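Local coordinates for nucleoporin GLE1 (Saccharomyces cerevisiae, PDB 6B4E), which serves as a nucleoporin of the nuclear pore complex and mRNA export factor, this chain being its C-terminal, helical GLE1 domain that interacts with NUP42, DBP5 and GFD1, at residues S181-I186 / H201-A206; A213-T218 / V229-W234; L253-G258 / E281-N286. All coordinates share one frame; numbering follows the deposited sequence.

Contact 1: S181-I186 / H201-A206; sequences SLFAII and HPFPIA
Ile186 and Phe183, on the last turns of helix 169-188, meet Phe203 and His201 in a buried helix-to-loop contact, mostly apolar with one weak polar link, where the chain turns back on itself before helix 206-216. The apolar part gathers mainly round Phe203 CB. The methyl Ile186 CG2 lies 4.2 Å from Phe203 CB, and these two side chains run alongside each other in the same direction. The same Ile186 CG2 also touches His201 CE1 at 4.2 Å, the isoleucine and histidine side chains crossing at about a right angle. Phe183 comes in at about a right angle to Phe203, its ring atom CE1 4.2 Å from Phe203 CB. The torsion of Phe183 explains this reach: with CG opposite the backbone N (chi1 -176°), a side chain that leaves the helix obliquely carries its ring over to the loop.

The polar link is made near the C-terminal end of helix 169-188, where Ile186 O is met by His201 NE2 at 3.1 Å. Ile186 O lies at the edge of the imidazole, near the ring plane. The bond is weak, its N-H...O angle only 120°, and the same NE2 makes a second weak bond to Leu189 O. Elsewhere on the ring, Phe203 N donates to His201 ND1 over 3.1 Å, almost in the ring plane, while Pro204 CA lies over one face, displaced toward the rim. The imidazole is thus fixed in rotation by its own loop and offers NE2 to the helix end.

Around this junction, helix 124-136 supplies Leu133 against Phe183 and Phe129 against Ile186, helix 108-121 places Leu119 against Phe203 and Leu116 against His201, and helix 225-264 packs on Ala184 through Trp234 and Ala237.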
ATOM      1  N   SER A 181      -2.658  -4.623  -1.483  1.00 27.64           N
ATOM      2  CA  SER A 181      -1.913  -5.793  -1.955  1.00 33.93           C
ATOM      3  C   SER A 181      -0.605  -5.390  -2.605  1.00 21.75           C
ATOM      4  O   SER A 181       0.449  -5.987  -2.360  1.00 24.44           O
ATOM      5  CB  SER A 181      -2.727  -6.559  -2.999  1.00 23.55           C
ATOM      6  OG  SER A 181      -3.649  -7.440  -2.421  1.00 63.89           O
ATOM      7  N   LEU A 182      -0.675  -4.415  -3.498  1.00 23.38           N
ATOM      8  CA  LEU A 182       0.523  -3.963  -4.179  1.00 22.53           C
ATOM      9  C   LEU A 182       1.515  -3.351  -3.198  1.00 24.57           C
ATOM     10  O   LEU A 182       2.713  -3.651  -3.245  1.00 25.17           O
ATOM     11  CB  LEU A 182       0.151  -2.957  -5.261  1.00 22.57           C
ATOM     12  CG  LEU A 182       1.360  -2.323  -5.952  1.00 25.92           C
ATOM     13  CD1 LEU A 182       2.137  -3.365  -6.748  1.00 36.20           C
ATOM     14  CD2 LEU A 182       0.959  -1.139  -6.848  1.00 31.62           C
ATOM     15  N   PHE A 183       1.040  -2.482  -2.307  1.00 29.90           N
ATOM     16  CA  PHE A 183       1.948  -1.852  -1.352  1.00 32.17           C
ATOM     17  C   PHE A 183       2.550  -2.894  -0.421  1.00 27.04           C
ATOM     18  O   PHE A 183       3.750  -2.865  -0.131  1.00 25.28           O
ATOM     19  CB  PHE A 183       1.208  -0.780  -0.557  1.00 31.88           C
ATOM     20  CG  PHE A 183       2.089  -0.000   0.392  1.00 28.74           C
ATOM     21  CD1 PHE A 183       3.011   0.899  -0.091  1.00 36.29           C
ATOM     22  CD2 PHE A 183       1.969  -0.168   1.763  1.00 30.07           C
ATOM     23  CE1 PHE A 183       3.816   1.622   0.781  1.00 35.21           C
ATOM     24  CE2 PHE A 183       2.761   0.550   2.636  1.00 29.42           C
ATOM     25  CZ  PHE A 183       3.687   1.444   2.142  1.00 33.26           C
ATOM     26  N   ALA A 184       1.731  -3.839   0.024  1.00 25.27           N
ATOM     27  CA  ALA A 184       2.213  -4.915   0.877  1.00 20.41           C
ATOM     28  C   ALA A 184       3.390  -5.647   0.241  1.00 22.39           C
ATOM     29  O   ALA A 184       4.427  -5.850   0.888  1.00 24.01           O
ATOM     30  CB  ALA A 184       1.071  -5.881   1.180  1.00 24.03           C
ATOM     31  N   ILE A 185       3.223  -6.086  -1.011  1.00 24.78           N
ATOM     32  CA  ILE A 185       4.304  -6.723  -1.767  1.00 26.33           C
ATOM     33  C   ILE A 185       5.565  -5.874  -1.702  1.00 26.90           C
ATOM     34  O   ILE A 185       6.663  -6.372  -1.417  1.00 24.58           O
ATOM     35  CB  ILE A 185       3.871  -6.945  -3.232  1.00 25.26           C
ATOM     36  CG1 ILE A 185       2.828  -8.071  -3.340  1.00 22.72           C
ATOM     37  CG2 ILE A 185       5.079  -7.213  -4.147  1.00 25.49           C
ATOM     38  CD1 ILE A 185       3.347  -9.475  -3.065  1.00 25.59           C
ATOM     39  N   ILE A 186       5.438  -4.589  -2.041  1.00 24.17           N
ATOM     40  CA  ILE A 186       6.613  -3.729  -2.103  1.00 24.06           C
ATOM     41  C   ILE A 186       7.346  -3.720  -0.764  1.00 25.08           C
ATOM     42  O   ILE A 186       8.585  -3.742  -0.724  1.00 27.30           O
ATOM     43  CB  ILE A 186       6.206  -2.313  -2.555  1.00 25.75           C
ATOM     44  CG1 ILE A 186       5.770  -2.349  -4.029  1.00 30.51           C
ATOM     45  CG2 ILE A 186       7.360  -1.326  -2.357  1.00 36.28           C
ATOM     46  CD1 ILE A 186       5.180  -1.063  -4.567  1.00 27.97           C
ATOM     47  N   HIS A 201      15.971   0.872   0.980  1.00 33.73           N
ATOM     48  CA  HIS A 201      14.655   0.514   0.466  1.00 32.27           C
ATOM     49  C   HIS A 201      13.701   1.666   0.746  1.00 32.52           C
ATOM     50  O   HIS A 201      13.575   2.082   1.903  1.00 32.58           O
ATOM     51  CB  HIS A 201      14.189  -0.770   1.146  1.00 31.32           C
ATOM     52  CG  HIS A 201      12.985  -1.406   0.521  1.00 35.55           C
ATOM     53  ND1 HIS A 201      11.805  -0.731   0.299  1.00 32.70           N
ATOM     54  CD2 HIS A 201      12.758  -2.689   0.148  1.00 29.10           C
ATOM     55  CE1 HIS A 201      10.913  -1.563  -0.211  1.00 34.28           C
ATOM     56  NE2 HIS A 201      11.468  -2.755  -0.318  1.00 26.79           N
ATOM     57  N   PRO A 202      13.027   2.222  -0.259  1.00 32.86           N
ATOM     58  CA  PRO A 202      12.222   3.427  -0.006  1.00 38.83           C
ATOM     59  C   PRO A 202      10.928   3.179   0.761  1.00 31.36           C
ATOM     60  O   PRO A 202      10.358   4.140   1.296  1.00 31.72           O
ATOM     61  CB  PRO A 202      11.945   3.957  -1.417  1.00 61.90           C
ATOM     62  CG  PRO A 202      11.990   2.752  -2.280  1.00 39.90           C
ATOM     63  CD  PRO A 202      13.032   1.848  -1.683  1.00 39.37           C
ATOM     64  N   PHE A 203      10.430   1.942   0.828  1.00 30.25           N
ATOM     65  CA  PHE A 203       9.173   1.626   1.515  1.00 29.45           C
ATOM     66  C   PHE A 203       9.315   0.277   2.199  1.00 28.76           C
ATOM     67  O   PHE A 203       8.691  -0.714   1.799  1.00 29.05           O
ATOM     68  CB  PHE A 203       7.991   1.608   0.543  1.00 30.63           C
ATOM     69  CG  PHE A 203       7.778   2.918  -0.152  1.00 29.91           C
ATOM     70  CD1 PHE A 203       7.317   4.021   0.535  1.00 64.37           C
ATOM     71  CD2 PHE A 203       8.064   3.036  -1.487  1.00 33.00           C
ATOM     72  CE1 PHE A 203       7.151   5.191  -0.108  1.00 47.51           C
ATOM     73  CE2 PHE A 203       7.894   4.207  -2.118  1.00 51.96           C
ATOM     74  CZ  PHE A 203       7.440   5.275  -1.436  1.00 35.92           C
ATOM     75  N   PRO A 204      10.090   0.221   3.266  1.00 32.56           N
ATOM     76  CA  PRO A 204      10.560  -1.058   3.815  1.00 27.80           C
ATOM     77  C   PRO A 204       9.512  -1.732   4.696  1.00 27.23           C
ATOM     78  O   PRO A 204       8.405  -1.233   4.893  1.00 29.19           O
ATOM     79  CB  PRO A 204      11.802  -0.633   4.609  1.00 27.91           C
ATOM     80  CG  PRO A 204      11.446   0.741   5.100  1.00 37.03           C
ATOM     81  CD  PRO A 204      10.732   1.376   3.930  1.00 37.64           C
ATOM     82  N   ILE A 205       9.887  -2.905   5.221  1.00 25.94           N
ATOM     83  CA  ILE A 205       8.931  -3.767   5.903  1.00 25.65           C
ATOM     84  C   ILE A 205       8.372  -3.099   7.156  1.00 21.19           C
ATOM     85  O   ILE A 205       7.260  -3.410   7.581  1.00 24.21           O
ATOM     86  CB  ILE A 205       9.587  -5.139   6.198  1.00 28.53           C
ATOM     87  CG1 ILE A 205       8.562  -6.157   6.690  1.00 26.60           C
ATOM     88  CG2 ILE A 205      10.723  -5.041   7.225  1.00 25.88           C
ATOM     89  CD1 ILE A 205       7.590  -6.573   5.654  1.00 27.33           C
ATOM     90  N   ALA A 206       9.116  -2.152   7.748  1.00 25.91           N
ATOM     91  CA  ALA A 206       8.586  -1.388   8.874  1.00 30.10           C
ATOM     92  C   ALA A 206       7.229  -0.775   8.552  1.00 24.93           C
ATOM     93  O   ALA A 206       6.405  -0.590   9.448  1.00 26.23           O
ATOM     94  CB  ALA A 206       9.571  -0.276   9.268  1.00 27.50           C
TER

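Contact 2: A213-T218 / V229-W234; sequences ARICNT and VILGSW
Ile215 CD1 and Ile230 CD1 meet methyl to methyl at 3.6 Å, the closest approach between 213-218 and 229-234. The two isoleucines reach toward each other tip to tip. Leu231 behaves differently: it slides past Ile215 in the opposite direction, so that its two methyls touch different branches of the isoleucine. Leu231 CD2 is 4.1 Å from Ile215 CD1, and Leu231 CD1 is 4.2 Å from Ile215 CG2. One beta-branched side chain therefore engages two successive residues of the facing helix, its long arm used twice and its short arm once.

Torsions set this up. Ile230 holds CG1 between the backbone N and the carbonyl carbon (chi1 65°), and its chi2 of 92° falls away from the staggered positions, an unusual shape that nonetheless brings CD1 to the facing methyl.

In the next shell, Ile215 also packs on His227 and on Ile223 of the intervening loop, while Met176 of helix 169-188 touches Ile230. The helix that carries Ile215 ends just beyond it, where Thr218 OG1 donates to Arg214 O over 2.6 Å and Thr218 N bonds to Ile215 O, fastening the departing chain to the last turn. Further out, Arg214 NH1 bonds to Ile141 O and its NE makes a salt bridge with an acidic side chain of the partner protein's chain, and the backbone of Cys216 is hydrogen-bonded to the same partner chain.

The chemistry thus divides by direction: toward residues 229-234 this segment offers aliphatic carbon alone, with no hydrogen bond across the contact, whereas its polar groups serve the helix end, other parts of the chain and the bound partner. The contact therefore rests on dispersion and the burial of apolar surface, and depends on the fit of the methyl groups.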
ATOM      1  N   ALA A 213      -0.206  -2.173  13.299  1.00 22.64           N
ATOM      2  CA  ALA A 213      -0.243  -1.556  14.618  1.00 24.66           C
ATOM      3  C   ALA A 213      -1.283  -0.452  14.682  1.00 27.00           C
ATOM      4  O   ALA A 213      -2.013  -0.338  15.668  1.00 31.71           O
ATOM      5  CB  ALA A 213       1.135  -0.998  14.982  1.00 30.42           C
ATOM      6  N   ARG A 214      -1.325   0.402  13.661  1.00 30.96           N
ATOM      7  CA  ARG A 214      -2.209   1.563  13.704  1.00 29.40           C
ATOM      8  C   ARG A 214      -3.671   1.158  13.614  1.00 29.05           C
ATOM      9  O   ARG A 214      -4.531   1.778  14.257  1.00 30.77           O
ATOM     10  CB  ARG A 214      -1.846   2.524  12.575  1.00 28.57           C
ATOM     11  CG  ARG A 214      -0.509   3.209  12.857  1.00 29.77           C
ATOM     12  CD  ARG A 214       0.045   3.938  11.657  1.00 33.02           C
ATOM     13  NE  ARG A 214       1.353   4.476  11.997  1.00 30.93           N
ATOM     14  CZ  ARG A 214       2.174   5.093  11.161  1.00 27.40           C
ATOM     15  NH1 ARG A 214       1.827   5.318   9.904  1.00 30.39           N
ATOM     16  NH2 ARG A 214       3.363   5.484  11.598  1.00 33.40           N
ATOM     17  N   ILE A 215      -3.981   0.155  12.792  1.00 27.60           N
ATOM     18  CA  ILE A 215      -5.345  -0.350  12.745  1.00 25.94           C
ATOM     19  C   ILE A 215      -5.718  -0.974  14.084  1.00 29.06           C
ATOM     20  O   ILE A 215      -6.810  -0.741  14.606  1.00 28.79           O
ATOM     21  CB  ILE A 215      -5.512  -1.337  11.572  1.00 28.36           C
ATOM     22  CG1 ILE A 215      -5.395  -0.580  10.240  1.00 25.93           C
ATOM     23  CG2 ILE A 215      -6.865  -2.027  11.657  1.00 27.51           C
ATOM     24  CD1 ILE A 215      -5.433  -1.472   8.996  1.00 28.84           C
ATOM     25  N   CYS A 216      -4.798  -1.736  14.689  1.00 25.22           N
ATOM     26  CA  CYS A 216      -5.078  -2.293  16.008  1.00 26.88           C
ATOM     27  C   CYS A 216      -5.220  -1.221  17.078  1.00 27.54           C
ATOM     28  O   CYS A 216      -5.808  -1.490  18.129  1.00 29.39           O
ATOM     29  CB  CYS A 216      -3.986  -3.266  16.416  1.00 30.69           C
ATOM     30  SG  CYS A 216      -4.105  -4.846  15.547  1.00 30.21           S
ATOM     31  N   ASN A 217      -4.704  -0.020  16.845  1.00 29.12           N
ATOM     32  CA  ASN A 217      -4.816   1.057  17.814  1.00 30.25           C
ATOM     33  C   ASN A 217      -5.952   2.014  17.488  1.00 33.70           C
ATOM     34  O   ASN A 217      -6.167   2.979  18.227  1.00 35.31           O
ATOM     35  CB  ASN A 217      -3.491   1.822  17.905  1.00 31.96           C
ATOM     36  CG  ASN A 217      -2.378   0.989  18.523  1.00 28.94           C
ATOM     37  OD1 ASN A 217      -2.632  -0.007  19.212  1.00 29.32           O
ATOM     38  ND2 ASN A 217      -1.131   1.410  18.299  1.00 32.06           N
ATOM     39  N   THR A 218      -6.697   1.754  16.422  1.00 30.22           N
ATOM     40  CA  THR A 218      -7.756   2.650  15.965  1.00 33.38           C
ATOM     41  C   THR A 218      -9.007   2.460  16.820  1.00 37.81           C
ATOM     42  O   THR A 218      -9.368   1.320  17.120  1.00 35.44           O
ATOM     43  CB  THR A 218      -8.052   2.361  14.494  1.00 35.38           C
ATOM     44  OG1 THR A 218      -6.924   2.762  13.713  1.00 32.88           O
ATOM     45  CG2 THR A 218      -9.278   3.090  13.989  1.00 29.61           C
ATOM     46  N   VAL A 229     -10.707  -6.367   5.127  1.00 20.86           N
ATOM     47  CA  VAL A 229     -10.383  -6.689   3.746  1.00 23.51           C
ATOM     48  C   VAL A 229      -8.918  -6.379   3.453  1.00 22.05           C
ATOM     49  O   VAL A 229      -8.200  -7.215   2.902  1.00 21.49           O
ATOM     50  CB  VAL A 229     -11.323  -5.944   2.779  1.00 25.48           C
ATOM     51  CG1 VAL A 229     -10.872  -6.153   1.332  1.00 26.53           C
ATOM     52  CG2 VAL A 229     -12.738  -6.450   2.940  1.00 24.93           C
ATOM     53  N   ILE A 230      -8.463  -5.163   3.764  1.00 21.74           N
ATOM     54  CA  ILE A 230      -7.098  -4.824   3.385  1.00 21.07           C
ATOM     55  C   ILE A 230      -6.106  -5.639   4.207  1.00 20.65           C
ATOM     56  O   ILE A 230      -5.017  -5.961   3.717  1.00 23.01           O
ATOM     57  CB  ILE A 230      -6.831  -3.311   3.491  1.00 25.76           C
ATOM     58  CG1 ILE A 230      -6.924  -2.811   4.929  1.00 23.43           C
ATOM     59  CG2 ILE A 230      -7.791  -2.537   2.567  1.00 31.22           C
ATOM     60  CD1 ILE A 230      -5.581  -2.833   5.663  1.00 24.33           C
ATOM     61  N   LEU A 231      -6.451  -5.998   5.451  1.00 21.56           N
ATOM     62  CA  LEU A 231      -5.557  -6.845   6.241  1.00 17.63           C
ATOM     63  C   LEU A 231      -5.449  -8.241   5.640  1.00 22.57           C
ATOM     64  O   LEU A 231      -4.382  -8.863   5.685  1.00 22.14           O
ATOM     65  CB  LEU A 231      -6.034  -6.921   7.698  1.00 21.35           C
ATOM     66  CG  LEU A 231      -5.812  -5.672   8.566  1.00 26.89           C
ATOM     67  CD1 LEU A 231      -6.441  -5.833   9.943  1.00 23.86           C
ATOM     68  CD2 LEU A 231      -4.337  -5.370   8.697  1.00 27.36           C
ATOM     69  N   GLY A 232      -6.539  -8.758   5.083  1.00 17.90           N
ATOM     70  CA  GLY A 232      -6.470 -10.054   4.423  1.00 19.17           C
ATOM     71  C   GLY A 232      -5.705  -9.991   3.116  1.00 25.49           C
ATOM     72  O   GLY A 232      -4.925 -10.892   2.799  1.00 21.16           O
ATOM     73  N   SER A 233      -5.914  -8.921   2.333  1.00 19.44           N
ATOM     74  CA  SER A 233      -5.098  -8.729   1.145  1.00 16.65           C
ATOM     75  C   SER A 233      -3.628  -8.601   1.516  1.00 18.85           C
ATOM     76  O   SER A 233      -2.750  -9.148   0.827  1.00 21.29           O
ATOM     77  CB  SER A 233      -5.551  -7.474   0.400  1.00 21.91           C
ATOM     78  OG  SER A 233      -6.878  -7.650  -0.042  1.00 21.51           O
ATOM     79  N   TRP A 234      -3.340  -7.819   2.567  1.00 20.02           N
ATOM     80  CA  TRP A 234      -1.980  -7.690   3.075  1.00 20.29           C
ATOM     81  C   TRP A 234      -1.407  -9.052   3.444  1.00 18.88           C
ATOM     82  O   TRP A 234      -0.275  -9.388   3.073  1.00 19.41           O
ATOM     83  CB  TRP A 234      -1.960  -6.762   4.293  1.00 22.54           C
ATOM     84  CG  TRP A 234      -0.608  -6.741   4.931  1.00 19.84           C
ATOM     85  CD1 TRP A 234       0.428  -5.906   4.632  1.00 20.65           C
ATOM     86  CD2 TRP A 234      -0.124  -7.637   5.938  1.00 18.00           C
ATOM     87  NE1 TRP A 234       1.522  -6.224   5.390  1.00 20.35           N
ATOM     88  CE2 TRP A 234       1.215  -7.282   6.197  1.00 19.38           C
ATOM     89  CE3 TRP A 234      -0.690  -8.702   6.642  1.00 20.95           C
ATOM     90  CZ2 TRP A 234       1.988  -7.941   7.140  1.00 24.18           C
ATOM     91  CZ3 TRP A 234       0.088  -9.363   7.581  1.00 21.93           C
ATOM     92  CH2 TRP A 234       1.402  -8.989   7.800  1.00 16.33           C
TER

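Contact 3: L253-G258 / E281-N286; sequences LLILIG and EAWQNN
Trp283 sets its six-membered ring against Leu254 and Ile255, one residue of helix 271-284 bridging to two neighbours on helix 225-264. The CH-pi interaction comes from Leu254, whose CD1 stands 4.2 Å from the centroid of the six-membered ring of Trp283 and only 4° off the ring normal, squarely over one face.

The remaining contacts are apolar and concern the far end of the ring. Leu254 CB lies 3.7 Å from Trp283 CZ3 and 3.9 Å from Trp283 CH2, so the leucine touches the indole with both the base and a branch of its side chain. Ile255 crosses the tryptophan at about a right angle and approaches at the ring edge, near its plane, where its CG1 is 3.8 Å from Trp283 CZ3. Face and edge are thus engaged by adjacent residues of one helix. Leu254 is buried, whereas Ile255 is exposed. The indole extends this far because CG lies opposite the backbone N (chi1 172°), which sends the ring toward helix 225-264. Replacing Trp283 with an alanine would probably open a gap beside Leu254 and leave the CD1 methyl of that leucine without its aromatic face.

Backbone hydrogen bonds close the helix that bears the tryptophan. Asn286, with positive phi, is the C-prime residue of a Schellman motif: its N bonds to Trp283 O over 2.9 Å, while Asn287 N turns back to Ala282 O. The ring is accordingly presented from the final turn, just before the chain leaves.

Trp283 also packs on Leu243 and Ser251 of helix 225-264, and Leu254 touches Trp234 and Trp235 of that same helix. Leu253, on another side, meets Trp209 and Leu212 of helix 206-216, which places helix 225-264 between helix 206-216 and helix 271-284.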
ATOM      1  N   LEU A 253       1.379  -9.842  16.697  1.00 20.22           N
ATOM      2  CA  LEU A 253       0.542  -8.875  15.997  1.00 25.35           C
ATOM      3  C   LEU A 253      -0.422  -9.579  15.050  1.00 27.29           C
ATOM      4  O   LEU A 253      -1.562  -9.126  14.876  1.00 21.70           O
ATOM      5  CB  LEU A 253       1.439  -7.864  15.269  1.00 24.90           C
ATOM      6  CG  LEU A 253       0.789  -6.621  14.667  1.00 28.36           C
ATOM      7  CD1 LEU A 253      -0.245  -6.010  15.591  1.00 25.13           C
ATOM      8  CD2 LEU A 253       1.860  -5.614  14.341  1.00 25.74           C
ATOM      9  N   LEU A 254      -0.001 -10.696  14.446  1.00 17.69           N
ATOM     10  CA  LEU A 254      -0.927 -11.478  13.623  1.00 19.74           C
ATOM     11  C   LEU A 254      -2.043 -12.069  14.467  1.00 21.04           C
ATOM     12  O   LEU A 254      -3.205 -12.115  14.032  1.00 19.46           O
ATOM     13  CB  LEU A 254      -0.195 -12.596  12.881  1.00 22.12           C
ATOM     14  CG  LEU A 254       0.834 -12.175  11.825  1.00 20.56           C
ATOM     15  CD1 LEU A 254       1.216 -13.422  11.021  1.00 18.58           C
ATOM     16  CD2 LEU A 254       0.316 -11.102  10.911  1.00 21.63           C
ATOM     17  N   ILE A 255      -1.715 -12.546  15.670  1.00 20.10           N
ATOM     18  CA  ILE A 255      -2.755 -13.021  16.580  1.00 19.52           C
ATOM     19  C   ILE A 255      -3.700 -11.881  16.938  1.00 23.77           C
ATOM     20  O   ILE A 255      -4.915 -12.072  17.048  1.00 23.01           O
ATOM     21  CB  ILE A 255      -2.115 -13.652  17.829  1.00 20.44           C
ATOM     22  CG1 ILE A 255      -1.347 -14.919  17.423  1.00 20.04           C
ATOM     23  CG2 ILE A 255      -3.170 -13.947  18.906  1.00 23.84           C
ATOM     24  CD1 ILE A 255      -0.447 -15.464  18.478  1.00 23.02           C
ATOM     25  N   LEU A 256      -3.162 -10.681  17.146  1.00 19.28           N
ATOM     26  CA  LEU A 256      -4.009  -9.566  17.544  1.00 21.83           C
ATOM     27  C   LEU A 256      -5.007  -9.231  16.443  1.00 23.52           C
ATOM     28  O   LEU A 256      -6.197  -9.049  16.720  1.00 23.15           O
ATOM     29  CB  LEU A 256      -3.160  -8.352  17.910  1.00 20.93           C
ATOM     30  CG  LEU A 256      -3.933  -7.214  18.584  1.00 27.43           C
ATOM     31  CD1 LEU A 256      -4.471  -7.624  19.971  1.00 30.47           C
ATOM     32  CD2 LEU A 256      -3.047  -6.028  18.719  1.00 23.01           C
ATOM     33  N   ILE A 257      -4.561  -9.169  15.178  1.00 23.00           N
ATOM     34  CA  ILE A 257      -5.516  -8.838  14.108  1.00 23.10           C
ATOM     35  C   ILE A 257      -6.439 -10.016  13.811  1.00 25.26           C
ATOM     36  O   ILE A 257      -7.633  -9.831  13.547  1.00 24.78           O
ATOM     37  CB  ILE A 257      -4.818  -8.347  12.814  1.00 19.85           C
ATOM     38  CG1 ILE A 257      -3.830  -9.361  12.199  1.00 23.22           C
ATOM     39  CG2 ILE A 257      -4.151  -7.034  13.064  1.00 24.02           C
ATOM     40  CD1 ILE A 257      -3.429  -8.998  10.756  1.00 23.84           C
ATOM     41  N   GLY A 258      -5.908 -11.240  13.804  1.00 20.82           N
ATOM     42  CA  GLY A 258      -6.691 -12.364  13.321  1.00 16.58           C
ATOM     43  C   GLY A 258      -7.638 -12.954  14.341  1.00 25.36           C
ATOM     44  O   GLY A 258      -8.699 -13.473  13.971  1.00 25.31           O
ATOM     45  N   GLU A 281      -6.419 -19.170  10.966  1.00 19.38           N
ATOM     46  CA  GLU A 281      -6.543 -20.602  11.204  1.00 20.43           C
ATOM     47  C   GLU A 281      -5.582 -21.408  10.341  1.00 22.53           C
ATOM     48  O   GLU A 281      -5.045 -22.432  10.791  1.00 20.25           O
ATOM     49  CB  GLU A 281      -7.979 -21.059  10.953  1.00 24.96           C
ATOM     50  CG  GLU A 281      -8.968 -20.520  11.953  1.00 23.61           C
ATOM     51  CD  GLU A 281     -10.429 -20.778  11.569  1.00 28.95           C
ATOM     52  OE1 GLU A 281     -10.701 -21.402  10.504  1.00 39.89           O
ATOM     53  OE2 GLU A 281     -11.300 -20.365  12.359  1.00 32.08           O
ATOM     54  N   ALA A 282      -5.380 -20.996   9.095  1.00 19.40           N
ATOM     55  CA  ALA A 282      -4.441 -21.707   8.237  1.00 21.04           C
ATOM     56  C   ALA A 282      -3.026 -21.621   8.793  1.00 17.80           C
ATOM     57  O   ALA A 282      -2.269 -22.593   8.741  1.00 20.61           O
ATOM     58  CB  ALA A 282      -4.507 -21.126   6.821  1.00 17.52           C
ATOM     59  N   TRP A 283      -2.653 -20.448   9.306  1.00 16.62           N
ATOM     60  CA  TRP A 283      -1.339 -20.267   9.915  1.00 14.68           C
ATOM     61  C   TRP A 283      -1.211 -21.109  11.167  1.00 16.46           C
ATOM     62  O   TRP A 283      -0.182 -21.765  11.392  1.00 20.63           O
ATOM     63  CB  TRP A 283      -1.144 -18.790  10.227  1.00 15.92           C
ATOM     64  CG  TRP A 283       0.068 -18.437  11.031  1.00 19.42           C
ATOM     65  CD1 TRP A 283       1.361 -18.828  10.808  1.00 20.52           C
ATOM     66  CD2 TRP A 283       0.094 -17.584  12.165  1.00 18.58           C
ATOM     67  NE1 TRP A 283       2.196 -18.264  11.752  1.00 17.15           N
ATOM     68  CE2 TRP A 283       1.436 -17.501  12.601  1.00 21.28           C
ATOM     69  CE3 TRP A 283      -0.889 -16.877  12.868  1.00 19.51           C
ATOM     70  CZ2 TRP A 283       1.811 -16.750  13.703  1.00 20.08           C
ATOM     71  CZ3 TRP A 283      -0.513 -16.137  13.960  1.00 20.34           C
ATOM     72  CH2 TRP A 283       0.826 -16.077  14.373  1.00 19.46           C
ATOM     73  N   GLN A 284      -2.255 -21.097  12.000  1.00 19.49           N
ATOM     74  CA  GLN A 284      -2.251 -21.921  13.205  1.00 19.26           C
ATOM     75  C   GLN A 284      -2.130 -23.394  12.879  1.00 19.41           C
ATOM     76  O   GLN A 284      -1.686 -24.177  13.724  1.00 21.61           O
ATOM     77  CB  GLN A 284      -3.522 -21.647  14.007  1.00 20.76           C
ATOM     78  CG  GLN A 284      -3.505 -20.288  14.651  1.00 24.76           C
ATOM     79  CD  GLN A 284      -4.839 -19.950  15.301  1.00 26.79           C
ATOM     80  OE1 GLN A 284      -5.905 -20.409  14.859  1.00 26.36           O
ATOM     81  NE2 GLN A 284      -4.787 -19.166  16.362  1.00 26.81           N
ATOM     82  N   ASN A 285      -2.571 -23.808  11.693  1.00 18.67           N
ATOM     83  CA  ASN A 285      -2.455 -25.187  11.243  1.00 22.86           C
ATOM     84  C   ASN A 285      -1.237 -25.406  10.358  1.00 17.17           C
ATOM     85  O   ASN A 285      -1.195 -26.380   9.612  1.00 19.52           O
ATOM     86  CB  ASN A 285      -3.736 -25.608  10.508  1.00 23.04           C
ATOM     87  CG  ASN A 285      -3.905 -27.109  10.424  1.00 19.46           C
ATOM     88  OD1 ASN A 285      -3.350 -27.854  11.224  1.00 21.98           O
ATOM     89  ND2 ASN A 285      -4.662 -27.574   9.414  1.00 23.59           N
ATOM     90  N   ASN A 286      -0.234 -24.535  10.433  1.00 21.14           N
ATOM     91  CA  ASN A 286       1.001 -24.728   9.669  1.00 20.77           C
ATOM     92  C   ASN A 286       0.709 -24.924   8.190  1.00 16.93           C
ATOM     93  O   ASN A 286       1.248 -25.813   7.517  1.00 17.08           O
ATOM     94  CB  ASN A 286       1.809 -25.881  10.244  1.00 20.01           C
ATOM     95  CG  ASN A 286       2.813 -25.397  11.219  1.00 21.55           C
ATOM     96  OD1 ASN A 286       3.883 -24.889  10.830  1.00 21.09           O
ATOM     97  ND2 ASN A 286       2.478 -25.486  12.502  1.00 23.43           N
TER

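In the fold
Followed from the N terminus, the three contacts come in series, none nested in or crossing another. Contact 1 closes the excursion after helix 169-188, bringing the loop before helix 206-216 back to helix 169-188. Contact 2 closes the loop between helix 206-216 and helix 225-264, and contact 3 folds helix 271-284 back onto helix 225-264. Contacts 1 and 2 touch where Ser181 OG lies 3.4 Å from Ser233 CB. Contacts 2 and 3 share helix 225-264 and meet through Cys216 SG, 3.3 Å from Ile257 CG2. That long helix thus joins helices 169-188 and 206-216 to helix 271-284, the centre of contact 3 lying about 23 Å from the centre of the chain.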